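Local coordinates for protein oxidoreductase YdhF (Escherichia coli, PDB 1OG6) that probably works as an NADPH-dependent oxidoreductase of the aldo-keto reductase family, and binds the cofactor in its alpha/beta barrel, at residues Asp104-Ser109 / Asp123-His128. Residues are numbered along the deposited sequence; the frame is centred on the assembly and turned at random.
Sequences DHIIKS and DLLLIH. With NAP (NADP nicotinamide-adenine-dinucleotide phosphate), chain F.
Ile106, on helix 103-116, meets Leu125 and Ile127 of strand 122-127. The bond from CA to CB points toward the strand, and two branches leave CB for two different partners. CG2 lies anti to the backbone N, and it ends 4.1 Å from CD1 of Leu125. The two side chains run at an oblique angle to each other. The other branch starts at CG1, which lies anti to the carbonyl carbon (chi1 -63°). The chain stays extended beyond CG1, and its tip CD1 stops 4.0 Å from CD1 of Ile127. These two isoleucines cross at about a right angle, methyl against methyl. The bond from CA to CB of Ile127 does not point at the helix, but its CD1 comes nearer. All three side chains are buried and apolar, and the two segments bury 102 Å² of surface, both sides summed. Cys84 of strand 79-87 also touches Ile106. Leu146 and Phe143 of helix 136-147 lie against Leu125 and Ile127 respectively, which extends the apolar layer.

The residue after the strand, His128, reaches the cofactor. It sets its ring beside the nicotinamide amide of NADP. Its CE1 lies 3.7 Å from O7N of NAP. That oxygen sits at the edge of the ring, in its plane. An alanine in place of His128 would probably leave this side of the carboxamide without its imidazole neighbour and open a gap there. Helix outside, parallel strand inside and cofactor at the C-terminal strand end are typical of the TIM barrel of aldo-keto reductases.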
loop_
_atom_site.group_PDB
_atom_site.type_symbol
_atom_site.label_atom_id
_atom_site.label_comp_id
_atom_site.label_asym_id
_atom_site.label_seq_id
_atom_site.Cartn_x
_atom_site.Cartn_y
_atom_site.Cartn_z
ATOM N N ASP C 104 27.588 4.783 11.400
ATOM C CA ASP C 104 28.921 4.250 11.641
ATOM C C ASP C 104 29.036 2.739 11.518
ATOM O O ASP C 104 30.085 2.224 11.140
ATOM C CB ASP C 104 29.420 4.682 13.020
ATOM C CG ASP C 104 30.114 6.028 12.993
ATOM O OD1 ASP C 104 29.474 7.027 12.609
ATOM O OD2 ASP C 104 31.307 6.088 13.357
ATOM N N HIS C 105 27.973 2.017 11.841
ATOM C CA HIS C 105 28.049 0.575 11.746
ATOM C C HIS C 105 28.189 0.112 10.308
ATOM O O HIS C 105 28.982 -0.777 10.009
ATOM C CB HIS C 105 26.830 -0.081 12.367
ATOM C CG HIS C 105 26.778 -1.551 12.125
ATOM N ND1 HIS C 105 26.424 -2.087 10.907
ATOM C CD2 HIS C 105 27.106 -2.597 12.916
ATOM C CE1 HIS C 105 26.535 -3.402 10.957
ATOM N NE2 HIS C 105 26.948 -3.737 12.165
ATOM N N ILE C 106 27.410 0.706 9.416
ATOM C CA ILE C 106 27.478 0.338 8.007
ATOM C C ILE C 106 28.909 0.548 7.505
ATOM O O ILE C 106 29.576 -0.410 7.110
ATOM C CB ILE C 106 26.492 1.181 7.151
ATOM C CG1 ILE C 106 25.057 0.893 7.583
ATOM C CG2 ILE C 106 26.659 0.860 5.678
ATOM C CD1 ILE C 106 24.059 1.863 7.030
ATOM N N ILE C 107 29.381 1.793 7.537
ATOM C CA ILE C 107 30.730 2.111 7.078
ATOM C C ILE C 107 31.752 1.183 7.729
ATOM O O ILE C 107 32.844 0.976 7.209
ATOM C CB ILE C 107 31.111 3.563 7.410
ATOM C CG1 ILE C 107 30.087 4.526 6.823
ATOM C CG2 ILE C 107 32.458 3.887 6.822
ATOM C CD1 ILE C 107 30.450 5.974 7.027
ATOM N N LYS C 108 31.395 0.624 8.875
ATOM C CA LYS C 108 32.296 -0.277 9.562
ATOM C C LYS C 108 32.239 -1.618 8.837
ATOM O O LYS C 108 33.278 -2.176 8.465
ATOM C CB LYS C 108 31.859 -0.440 11.018
ATOM C CG LYS C 108 32.878 -1.135 11.902
ATOM C CD LYS C 108 32.204 -1.813 13.093
ATOM C CE LYS C 108 31.312 -2.981 12.641
ATOM N NZ LYS C 108 30.673 -3.736 13.771
ATOM N N SER C 109 31.013 -2.109 8.622
ATOM C CA SER C 109 30.744 -3.389 7.950
ATOM C C SER C 109 31.176 -3.448 6.487
ATOM O O SER C 109 31.610 -4.494 6.001
ATOM C CB SER C 109 29.254 -3.715 8.030
ATOM O OG SER C 109 28.860 -3.971 9.364
ATOM N N ASP C 123 30.829 -3.868 -5.685
ATOM C CA ASP C 123 30.025 -3.367 -6.771
ATOM C C ASP C 123 28.651 -3.008 -6.235
ATOM O O ASP C 123 28.037 -2.037 -6.676
ATOM C CB ASP C 123 29.947 -4.433 -7.858
ATOM C CG ASP C 123 31.313 -4.767 -8.421
ATOM O OD1 ASP C 123 31.848 -3.960 -9.205
ATOM O OD2 ASP C 123 31.868 -5.822 -8.064
ATOM N N LEU C 124 28.184 -3.786 -5.259
ATOM C CA LEU C 124 26.877 -3.554 -4.657
ATOM C C LEU C 124 26.851 -3.795 -3.158
ATOM O O LEU C 124 27.302 -4.836 -2.680
ATOM C CB LEU C 124 25.822 -4.465 -5.289
ATOM C CG LEU C 124 24.536 -3.867 -5.876
ATOM C CD1 LEU C 124 23.493 -4.968 -5.925
ATOM C CD2 LEU C 124 24.020 -2.712 -5.045
ATOM N N LEU C 125 26.323 -2.819 -2.424
ATOM C CA LEU C 125 26.168 -2.937 -0.985
ATOM C C LEU C 125 24.678 -2.831 -0.814
ATOM O O LEU C 125 24.054 -1.890 -1.290
ATOM C CB LEU C 125 26.828 -1.793 -0.227
ATOM C CG LEU C 125 27.356 -2.128 1.177
ATOM C CD1 LEU C 125 27.326 -0.865 2.004
ATOM C CD2 LEU C 125 26.527 -3.193 1.855
ATOM N N LEU C 126 24.119 -3.818 -0.138
ATOM C CA LEU C 126 22.693 -3.896 0.101
ATOM C C LEU C 126 22.355 -3.798 1.592
ATOM O O LEU C 126 22.955 -4.504 2.407
ATOM C CB LEU C 126 22.187 -5.244 -0.421
ATOM C CG LEU C 126 21.528 -5.464 -1.777
ATOM C CD1 LEU C 126 22.201 -4.686 -2.878
ATOM C CD2 LEU C 126 21.566 -6.948 -2.041
ATOM N N ILE C 127 21.418 -2.928 1.960
ATOM C CA ILE C 127 21.001 -2.876 3.356
ATOM C C ILE C 127 20.243 -4.202 3.506
ATOM O O ILE C 127 19.102 -4.332 3.076
ATOM C CB ILE C 127 20.036 -1.702 3.650
ATOM C CG1 ILE C 127 20.736 -0.370 3.392
ATOM C CG2 ILE C 127 19.555 -1.772 5.089
ATOM C CD1 ILE C 127 21.884 -0.105 4.308
ATOM N N HIS C 128 20.906 -5.184 4.100
ATOM C CA HIS C 128 20.360 -6.526 4.287
ATOM C C HIS C 128 18.863 -6.669 4.554
ATOM O O HIS C 128 18.188 -7.433 3.878
ATOM C CB HIS C 128 21.119 -7.228 5.413
ATOM C CG HIS C 128 21.309 -8.699 5.200
ATOM N ND1 HIS C 128 20.356 -9.496 4.604
ATOM C CD2 HIS C 128 22.328 -9.522 5.544
ATOM C CE1 HIS C 128 20.779 -10.748 4.591
ATOM N NE2 HIS C 128 21.972 -10.791 5.157
HETATM P PA NAP F . 17.876 -21.910 -3.258
HETATM O O1A NAP F . 16.537 -22.217 -2.937
HETATM O O2A NAP F . 18.393 -21.515 -4.626
HETATM O O5B NAP F . 18.827 -23.125 -2.817
HETATM C C5B NAP F . 18.409 -24.459 -3.178
HETATM C C4B NAP F . 19.057 -25.377 -2.086
HETATM O O4B NAP F . 18.574 -26.720 -2.476
HETATM C C3B NAP F . 20.601 -25.501 -2.158
HETATM O O3B NAP F . 21.046 -25.475 -0.807
HETATM C C2B NAP F . 20.916 -26.834 -2.810
HETATM O O2B NAP F . 21.943 -27.566 -2.146
HETATM C C1B NAP F . 19.585 -27.641 -2.777
HETATM N N9A NAP F . 19.340 -28.260 -4.070
HETATM C C8A NAP F . 19.483 -27.781 -5.360
HETATM N N7A NAP F . 19.159 -28.648 -6.302
HETATM C C5A NAP F . 18.777 -29.769 -5.576
HETATM C C6A NAP F . 18.326 -31.024 -6.024
HETATM N N6A NAP F . 18.163 -31.420 -7.302
HETATM N N1A NAP F . 18.009 -31.978 -5.041
HETATM N N3A NAP F . 18.582 -30.452 -3.204
HETATM C C4A NAP F . 18.890 -29.529 -4.193
HETATM O O3 NAP F . 18.349 -20.724 -2.314
HETATM P PN NAP F . 19.113 -20.708 -0.936
HETATM O O1N NAP F . 18.449 -20.364 0.326
HETATM O O2N NAP F . 20.590 -20.602 -1.143
HETATM O O5D NAP F . 19.009 -19.095 -1.073
HETATM C C5D NAP F . 19.263 -18.353 -2.331
HETATM C C4D NAP F . 20.419 -17.376 -2.187
HETATM O O4D NAP F . 19.991 -16.037 -1.823
HETATM C C3D NAP F . 21.578 -17.746 -1.192
HETATM O O3D NAP F . 22.673 -18.382 -1.862
HETATM O O2D NAP F . 23.198 -15.868 -0.951
HETATM C C1D NAP F . 20.843 -15.483 -0.772
HETATM N N1N NAP F . 19.981 -15.127 0.416
HETATM C C2N NAP F . 19.555 -13.792 0.647
HETATM C C3N NAP F . 18.784 -13.514 1.776
HETATM C C7N NAP F . 18.327 -12.069 2.021
HETATM O O7N NAP F . 17.668 -11.878 3.011
HETATM N N7N NAP F . 18.639 -11.105 1.197
HETATM C C4N NAP F . 18.409 -14.568 2.727
HETATM C C5N NAP F . 18.852 -15.896 2.461
HETATM C C6N NAP F . 19.640 -16.202 1.312
HETATM P P2B NAP F . 23.056 -28.460 -2.909
HETATM O O1X NAP F . 24.197 -27.981 -3.800
HETATM O O2X NAP F . 23.150 -29.790 -2.198
HETATM O O3X NAP F . 23.914 -27.763 -1.875
#